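Local atomic coordinates of arginyl-tRNA synthetase, putative (Plasmodium falciparum, PDB entry 5JLD), a protein that probably joins L-arginine to tRNA(Arg) at the expense of ATP, releasing AMP and diphosphate, as a class I aminoacyl-tRNA synthetase. Residues 275-285 against 326-335; 342-353 against 370-380. One frame throughout, in Å; residues are numbered along the deposited sequence.

Overall arrangement
Both contacts lie in the class I catalytic domain. Following the chain, 275-285 leaves the end of strand 271-272 and enters helix 282-292; after the short strands 296-298, 301-304 and 313-316 it returns as helix 326-337, and interaction 1 closes that loop of 40 residues. The same helix leads into strand 343-349, where interaction 2 opens; helix 353-364 then brings the chain back as strand 374-380, an edge strand of the parallel sheet. The two loops thus follow in series, neither nested nor crossed, with centres about 17 Å apart. Helix 326-337 links them: L332 packs on V344, Y346 and L375, and R335 NH1 probably hydrogen-bonds to Y346 OH.

Interaction 1. Residues 275-285 against 326-335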
# COMPACT_ATOMS: atom_id res chain seq x y z
N GLU A 275 14.28 14.96 -10.65
CA GLU A 275 15.74 14.86 -10.68
C GLU A 275 16.40 16.25 -10.60
O GLU A 275 17.38 16.44 -9.88
CB GLU A 275 16.19 14.13 -11.95
CG GLU A 275 15.78 12.66 -11.96
CD GLU A 275 15.92 11.99 -13.32
OE1 GLU A 275 16.04 12.70 -14.35
OE2 GLU A 275 15.89 10.74 -13.36
N SER A 276 15.85 17.22 -11.33
CA SER A 276 16.40 18.58 -11.39
C SER A 276 16.58 19.16 -9.99
O SER A 276 17.58 19.84 -9.72
CB SER A 276 15.51 19.51 -12.22
OG SER A 276 14.24 19.71 -11.60
N PHE A 277 15.63 18.84 -9.11
CA PHE A 277 15.63 19.35 -7.74
C PHE A 277 16.93 19.05 -7.02
O PHE A 277 17.37 19.82 -6.17
CB PHE A 277 14.44 18.79 -6.94
CG PHE A 277 14.39 19.26 -5.50
CD1 PHE A 277 13.80 20.47 -5.17
CD2 PHE A 277 14.94 18.49 -4.49
CE1 PHE A 277 13.75 20.92 -3.84
CE2 PHE A 277 14.90 18.93 -3.15
CZ PHE A 277 14.30 20.15 -2.83
N TYR A 278 17.58 17.94 -7.37
CA TYR A 278 18.78 17.58 -6.61
C TYR A 278 20.06 18.11 -7.25
O TYR A 278 21.12 18.09 -6.62
CB TYR A 278 18.84 16.07 -6.45
CG TYR A 278 17.58 15.53 -5.79
CD1 TYR A 278 17.45 15.54 -4.39
CD2 TYR A 278 16.53 15.05 -6.55
CE1 TYR A 278 16.29 15.04 -3.77
CE2 TYR A 278 15.37 14.56 -5.95
CZ TYR A 278 15.25 14.56 -4.55
OH TYR A 278 14.11 14.09 -3.96
N VAL A 279 19.95 18.58 -8.48
CA VAL A 279 21.13 18.99 -9.22
C VAL A 279 22.03 19.99 -8.45
O VAL A 279 23.24 19.81 -8.42
CB VAL A 279 20.72 19.55 -10.60
CG1 VAL A 279 21.88 20.27 -11.29
CG2 VAL A 279 20.18 18.40 -11.47
N PRO A 280 21.45 21.00 -7.77
CA PRO A 280 22.34 21.93 -7.05
C PRO A 280 23.01 21.38 -5.78
O PRO A 280 23.72 22.13 -5.14
CB PRO A 280 21.41 23.09 -6.65
CG PRO A 280 20.19 22.94 -7.52
CD PRO A 280 20.05 21.47 -7.74
N MET A 281 22.78 20.13 -5.39
CA MET A 281 23.44 19.63 -4.19
C MET A 281 24.35 18.43 -4.46
O MET A 281 25.06 17.95 -3.56
CB MET A 281 22.41 19.31 -3.10
CG MET A 281 21.48 18.15 -3.36
SD MET A 281 20.18 18.01 -2.08
CE MET A 281 19.07 19.34 -2.57
N LEU A 282 24.37 18.00 -5.73
CA LEU A 282 25.12 16.81 -6.13
C LEU A 282 26.61 16.87 -5.72
O LEU A 282 27.15 15.91 -5.16
CB LEU A 282 24.98 16.59 -7.64
CG LEU A 282 23.60 16.19 -8.18
CD1 LEU A 282 23.59 16.05 -9.70
CD2 LEU A 282 23.13 14.87 -7.53
N SER A 283 27.27 18.00 -5.96
CA SER A 283 28.69 18.12 -5.63
C SER A 283 28.86 17.97 -4.11
O SER A 283 29.73 17.22 -3.64
CB SER A 283 29.27 19.44 -6.13
OG SER A 283 29.62 19.34 -7.50
N THR A 284 27.96 18.59 -3.35
CA THR A 284 27.96 18.43 -1.91
C THR A 284 27.88 16.93 -1.58
O THR A 284 28.72 16.38 -0.84
CB THR A 284 26.79 19.21 -1.25
OG1 THR A 284 27.09 20.60 -1.25
CG2 THR A 284 26.54 18.75 0.18
N VAL A 285 26.94 16.23 -2.21
CA VAL A 285 26.75 14.83 -1.84
C VAL A 285 28.02 14.08 -2.19
O VAL A 285 28.53 13.30 -1.37
CB VAL A 285 25.51 14.18 -2.52
CG1 VAL A 285 25.43 12.68 -2.18
CG2 VAL A 285 24.23 14.86 -2.04
N SER A 326 24.08 9.00 -9.22
CA SER A 326 24.32 10.08 -8.25
C SER A 326 23.02 10.72 -7.77
O SER A 326 22.87 11.06 -6.60
CB SER A 326 25.24 11.15 -8.86
OG SER A 326 24.70 11.66 -10.08
N THR A 327 22.05 10.85 -8.67
CA THR A 327 20.75 11.42 -8.28
C THR A 327 20.02 10.58 -7.22
O THR A 327 19.45 11.13 -6.28
CB THR A 327 19.82 11.59 -9.51
OG1 THR A 327 20.40 12.55 -10.41
CG2 THR A 327 18.44 12.08 -9.07
N ASP A 328 20.03 9.25 -7.33
CA ASP A 328 19.27 8.44 -6.35
C ASP A 328 19.91 8.54 -4.96
O ASP A 328 19.23 8.74 -3.93
CB ASP A 328 19.20 6.99 -6.80
CG ASP A 328 18.29 6.78 -8.00
OD1 ASP A 328 17.39 7.62 -8.23
OD2 ASP A 328 18.47 5.78 -8.71
N VAL A 329 21.24 8.48 -4.96
CA VAL A 329 22.01 8.61 -3.73
C VAL A 329 21.76 9.98 -3.08
O VAL A 329 21.53 10.06 -1.88
CB VAL A 329 23.53 8.40 -4.01
CG1 VAL A 329 24.34 8.63 -2.74
CG2 VAL A 329 23.76 6.98 -4.54
N ALA A 330 21.78 11.04 -3.89
CA ALA A 330 21.52 12.39 -3.37
C ALA A 330 20.11 12.50 -2.83
O ALA A 330 19.90 13.12 -1.79
CB ALA A 330 21.76 13.48 -4.47
N ALA A 331 19.14 11.92 -3.53
CA ALA A 331 17.77 12.01 -3.05
C ALA A 331 17.65 11.33 -1.69
O ALA A 331 17.00 11.87 -0.79
CB ALA A 331 16.79 11.40 -4.04
N LEU A 332 18.30 10.17 -1.51
CA LEU A 332 18.17 9.51 -0.21
C LEU A 332 18.91 10.32 0.88
O LEU A 332 18.41 10.45 2.00
CB LEU A 332 18.68 8.07 -0.26
CG LEU A 332 18.31 7.14 0.90
CD1 LEU A 332 16.88 7.36 1.43
CD2 LEU A 332 18.48 5.70 0.44
N TYR A 333 20.08 10.86 0.53
CA TYR A 333 20.77 11.83 1.40
C TYR A 333 19.84 12.95 1.89
O TYR A 333 19.79 13.27 3.08
CB TYR A 333 21.97 12.46 0.67
CG TYR A 333 22.44 13.75 1.33
CD1 TYR A 333 23.31 13.72 2.42
CD2 TYR A 333 21.98 14.99 0.89
CE1 TYR A 333 23.71 14.90 3.03
CE2 TYR A 333 22.38 16.16 1.50
CZ TYR A 333 23.25 16.11 2.56
OH TYR A 333 23.65 17.28 3.16
N TYR A 334 19.11 13.53 0.94
CA TYR A 334 18.21 14.63 1.22
C TYR A 334 17.07 14.18 2.14
O TYR A 334 16.77 14.85 3.11
CB TYR A 334 17.64 15.21 -0.09
CG TYR A 334 16.59 16.29 0.11
CD1 TYR A 334 16.95 17.62 0.34
CD2 TYR A 334 15.23 15.97 0.09
CE1 TYR A 334 15.97 18.62 0.53
CE2 TYR A 334 14.26 16.94 0.27
CZ TYR A 334 14.63 18.26 0.50
OH TYR A 334 13.64 19.19 0.68
N ARG A 335 16.45 13.05 1.82
CA ARG A 335 15.32 12.56 2.60
C ARG A 335 15.74 12.25 4.03
O ARG A 335 15.01 12.53 4.98
CB ARG A 335 14.71 11.33 1.92
CG ARG A 335 14.11 11.71 0.56
CD ARG A 335 13.88 10.53 -0.38
NE ARG A 335 13.17 11.01 -1.56
CZ ARG A 335 12.78 10.26 -2.59
NH1 ARG A 335 13.01 8.94 -2.63
NH2 ARG A 335 12.14 10.84 -3.59
O HOH W 1 12.42 13.86 -1.71
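Y278 lays its ring against helix 326-337 at A331, whose CB stands over one face, 3.8 Å from the ring centroid and 23° off the normal, a CH-pi contact. F277 CD2 backs the opposite face, so the phenol is held between a methyl group and a neighbouring ring. The edge of the Y278 ring in turn faces Y334, in an offset edge-to-face pair with Y278 CE1 3.9 Å from Y334 CB. F277 turns its edge to the Y334 face as well: the centroids are 5.2 Å apart, the planes at 79°, and CE2 makes the approach, off-centre toward the rim. This follows from CG of F277 lying anti to the backbone N (chi1 179°), which swings the ring across Y334. M281 adds an oblique Met-aromatic contact, its SD 5.2 Å from the Y334 ring centroid; the bend at chi3 lays CE beside Y334 CD1 as well. Within the catalytic domain the contact joins the irregular turns after strand 271-272, and the first turn of helix 282-292, to the side of helix 326-337. Here small residues make the hollows: A330 CB receives L282 CD2 at 3.6 Å and V285 CG2 at 3.7 Å. The same V285 methyl meets Y333 CD2 obliquely, the two side chains sliding past each other in opposite directions. Y333 also meets W368 edge-to-face. At the other end the E275 and T327 side chains cross at about a right angle, E275 CG touching T327 CG2. A water bridges the polar ends of the buried Y278 and R335, 2.8 Å from Y278 OH and accepting from R335 NE at 3.0 Å in the guanidinium plane; R335 NH1 makes a salt bridge to D137.

Interaction 2. Residues 342-353 against 370-380; sequences NCVIYVTDIGQL and DKNAKLMHVGF
H377 fits its imidazole into a notch where strand 343-349 runs out into the turn 350-352. L353 closes one face, with CA 3.7 Å from the ring centroid in a CH-pi contact and CD1 at ND1, while NE2 at the rim donates to T348 OG1 at 2.8 Å. That hydroxyl in turn donates a hydrogen bond to D349 O, which Q352 N reaches from the opposite face of the carbonyl plane; this chain of bonds would fix the ring's rotation. Beside it G379 offers a hollow for I350, whose CD1 lies 3.8 Å from G379 CA, occupying the space over the glycine. The two strands run parallel, their hydrogen bonds alternating from K374 N to N342 O and V344 N to K374 O up to F380 N to T348 O, in a beta-alpha-beta unit that leads through helix 353-364 to the edge of the nucleotide-binding fold's sheet. On the face with C343, I345 and V347 the side chains line up alongside one another: M376, bent at chi3 (73°), rests SD over the groove where C343 SG and I345 CG1 adjoin, and I345 CG2 meets V378 CG2 at 3.6 Å. Beyond V347, the F380 ring, with chi1 at 57°, folds back over the first strand's backbone, its CE2 3.3 Å from T348 C; V347 CG1 fills in at the ring edge. On the other face V344 CB and L375 CD2 lie side by side. At the opening end N342 ND2 donates to D370 OD2, 35° out of the carboxylate plane, while N342 OD1 accepts from N133 N.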
# COMPACT_ATOMS: atom_id res chain seq x y z
N ASN A 342 12.17 8.57 8.72
CA ASN A 342 12.39 7.36 9.51
C ASN A 342 12.08 6.12 8.69
O ASN A 342 12.56 5.02 8.97
CB ASN A 342 11.55 7.41 10.77
CG ASN A 342 11.84 8.66 11.58
OD1 ASN A 342 11.00 9.55 11.70
ND2 ASN A 342 13.05 8.73 12.12
N CYS A 343 11.31 6.31 7.62
CA CYS A 343 11.02 5.23 6.71
C CYS A 343 10.91 5.78 5.29
O CYS A 343 10.23 6.77 5.04
CB CYS A 343 9.73 4.50 7.14
SG CYS A 343 9.18 3.19 6.04
N VAL A 344 11.62 5.15 4.36
CA VAL A 344 11.54 5.55 2.96
C VAL A 344 11.22 4.36 2.08
O VAL A 344 11.95 3.36 2.03
CB VAL A 344 12.85 6.19 2.44
CG1 VAL A 344 12.64 6.71 1.02
CG2 VAL A 344 13.31 7.31 3.35
N ILE A 345 10.14 4.52 1.34
CA ILE A 345 9.60 3.43 0.57
C ILE A 345 9.66 3.79 -0.90
O ILE A 345 9.12 4.80 -1.30
CB ILE A 345 8.15 3.14 1.01
CG1 ILE A 345 8.12 2.61 2.45
CG2 ILE A 345 7.49 2.19 0.05
CD1 ILE A 345 6.72 2.70 3.12
N TYR A 346 10.34 2.97 -1.68
CA TYR A 346 10.44 3.13 -3.12
C TYR A 346 9.52 2.15 -3.84
O TYR A 346 9.77 0.95 -3.83
CB TYR A 346 11.87 2.93 -3.57
CG TYR A 346 12.82 4.01 -3.11
CD1 TYR A 346 13.38 3.96 -1.84
CD2 TYR A 346 13.14 5.09 -3.94
CE1 TYR A 346 14.25 4.95 -1.41
CE2 TYR A 346 14.02 6.10 -3.51
CZ TYR A 346 14.56 6.01 -2.24
OH TYR A 346 15.42 6.96 -1.78
N VAL A 347 8.47 2.65 -4.48
CA VAL A 347 7.56 1.81 -5.24
C VAL A 347 8.01 1.76 -6.70
O VAL A 347 7.89 2.77 -7.39
CB VAL A 347 6.10 2.35 -5.16
CG1 VAL A 347 5.18 1.56 -6.08
CG2 VAL A 347 5.60 2.35 -3.74
N THR A 348 8.57 0.64 -7.17
CA THR A 348 9.03 0.56 -8.57
C THR A 348 8.94 -0.83 -9.20
O THR A 348 8.65 -1.80 -8.51
CB THR A 348 10.54 0.99 -8.74
OG1 THR A 348 11.40 -0.10 -8.39
CG2 THR A 348 10.90 2.22 -7.90
N ASP A 349 9.22 -0.92 -10.51
CA ASP A 349 9.41 -2.21 -11.19
C ASP A 349 10.33 -3.08 -10.37
O ASP A 349 11.32 -2.60 -9.80
CB ASP A 349 10.04 -2.06 -12.59
CG ASP A 349 9.61 -0.82 -13.30
OD1 ASP A 349 8.44 -0.76 -13.75
OD2 ASP A 349 10.44 0.11 -13.41
N ILE A 350 10.02 -4.37 -10.35
CA ILE A 350 10.73 -5.33 -9.52
C ILE A 350 12.20 -5.43 -9.94
O ILE A 350 13.09 -5.65 -9.11
CB ILE A 350 10.02 -6.73 -9.58
CG1 ILE A 350 10.57 -7.67 -8.50
CG2 ILE A 350 10.11 -7.34 -10.96
CD1 ILE A 350 10.55 -7.07 -7.10
N GLY A 351 12.45 -5.18 -11.22
CA GLY A 351 13.79 -5.24 -11.79
C GLY A 351 14.75 -4.16 -11.33
O GLY A 351 15.95 -4.22 -11.62
N GLN A 352 14.25 -3.17 -10.60
CA GLN A 352 15.14 -2.16 -10.04
C GLN A 352 15.57 -2.54 -8.63
O GLN A 352 16.43 -1.86 -8.05
CB GLN A 352 14.48 -0.79 -10.03
CG GLN A 352 14.17 -0.25 -11.42
CD GLN A 352 13.58 1.14 -11.37
OE1 GLN A 352 14.23 2.09 -10.92
NE2 GLN A 352 12.33 1.27 -11.80
N LEU A 353 14.99 -3.62 -8.10
CA LEU A 353 15.24 -4.05 -6.71
C LEU A 353 16.71 -4.00 -6.29
O LEU A 353 17.07 -3.30 -5.35
CB LEU A 353 14.72 -5.49 -6.49
CG LEU A 353 15.09 -6.20 -5.18
CD1 LEU A 353 14.73 -5.37 -3.92
CD2 LEU A 353 14.44 -7.60 -5.11
N ASP A 370 18.85 9.24 10.46
CA ASP A 370 18.49 8.15 11.36
C ASP A 370 19.10 6.82 10.91
O ASP A 370 18.68 6.27 9.89
CB ASP A 370 16.96 8.05 11.42
CG ASP A 370 16.46 6.91 12.30
OD1 ASP A 370 17.27 6.33 13.06
OD2 ASP A 370 15.24 6.63 12.25
N LYS A 371 20.08 6.32 11.66
CA LYS A 371 20.75 5.06 11.31
C LYS A 371 19.79 3.87 11.25
O LYS A 371 20.04 2.88 10.55
CB LYS A 371 21.89 4.76 12.28
CG LYS A 371 21.43 4.53 13.72
CD LYS A 371 22.62 4.50 14.69
CE LYS A 371 22.16 4.29 16.14
NZ LYS A 371 21.64 2.92 16.38
N ASN A 372 18.67 3.97 11.97
CA ASN A 372 17.68 2.90 12.01
C ASN A 372 16.57 3.12 11.00
O ASN A 372 15.52 2.47 11.06
CB ASN A 372 17.06 2.77 13.41
CG ASN A 372 18.09 2.42 14.47
OD1 ASN A 372 18.90 1.51 14.29
ND2 ASN A 372 18.08 3.17 15.57
N ALA A 373 16.78 4.06 10.08
CA ALA A 373 15.78 4.31 9.05
C ALA A 373 15.45 3.01 8.31
O ALA A 373 16.35 2.28 7.88
CB ALA A 373 16.25 5.39 8.08
N LYS A 374 14.17 2.74 8.18
CA LYS A 374 13.68 1.59 7.42
C LYS A 374 13.59 1.91 5.93
O LYS A 374 12.76 2.74 5.50
CB LYS A 374 12.31 1.15 7.96
CG LYS A 374 11.95 -0.30 7.66
CD LYS A 374 10.54 -0.62 8.16
CE LYS A 374 10.26 -2.12 8.22
NZ LYS A 374 9.02 -2.40 9.00
N LEU A 375 14.43 1.26 5.15
CA LEU A 375 14.49 1.51 3.73
C LEU A 375 13.87 0.34 3.00
O LEU A 375 14.34 -0.80 3.11
CB LEU A 375 15.94 1.73 3.27
CG LEU A 375 16.74 2.83 3.98
CD1 LEU A 375 18.21 2.80 3.53
CD2 LEU A 375 16.12 4.23 3.77
N MET A 376 12.82 0.61 2.24
CA MET A 376 12.05 -0.47 1.67
C MET A 376 11.92 -0.31 0.18
O MET A 376 11.62 0.77 -0.33
CB MET A 376 10.66 -0.54 2.30
CG MET A 376 10.61 -0.30 3.81
SD MET A 376 8.98 -0.67 4.54
CE MET A 376 9.00 -2.46 4.46
N HIS A 377 12.14 -1.39 -0.53
CA HIS A 377 11.79 -1.44 -1.92
C HIS A 377 10.49 -2.23 -2.06
O HIS A 377 10.41 -3.36 -1.60
CB HIS A 377 12.90 -2.09 -2.74
CG HIS A 377 12.60 -2.13 -4.20
ND1 HIS A 377 12.11 -3.26 -4.82
CD2 HIS A 377 12.70 -1.19 -5.16
CE1 HIS A 377 11.94 -3.01 -6.10
NE2 HIS A 377 12.29 -1.76 -6.34
N VAL A 378 9.49 -1.61 -2.69
CA VAL A 378 8.22 -2.25 -3.00
C VAL A 378 8.11 -2.45 -4.52
O VAL A 378 7.77 -1.52 -5.27
CB VAL A 378 7.01 -1.39 -2.51
CG1 VAL A 378 5.70 -2.01 -2.95
CG2 VAL A 378 7.04 -1.19 -0.99
N GLY A 379 8.40 -3.68 -4.95
CA GLY A 379 8.48 -3.99 -6.37
C GLY A 379 7.14 -4.38 -6.95
O GLY A 379 6.30 -4.92 -6.24
N PHE A 380 6.93 -4.13 -8.24
CA PHE A 380 5.73 -4.68 -8.88
C PHE A 380 6.06 -5.28 -10.24
O PHE A 380 7.04 -4.90 -10.88
CB PHE A 380 4.62 -3.61 -9.03
CG PHE A 380 5.05 -2.39 -9.81
CD1 PHE A 380 5.11 -2.41 -11.20
CD2 PHE A 380 5.40 -1.22 -9.15
CE1 PHE A 380 5.52 -1.29 -11.92
CE2 PHE A 380 5.80 -0.09 -9.86
CZ PHE A 380 5.86 -0.13 -11.25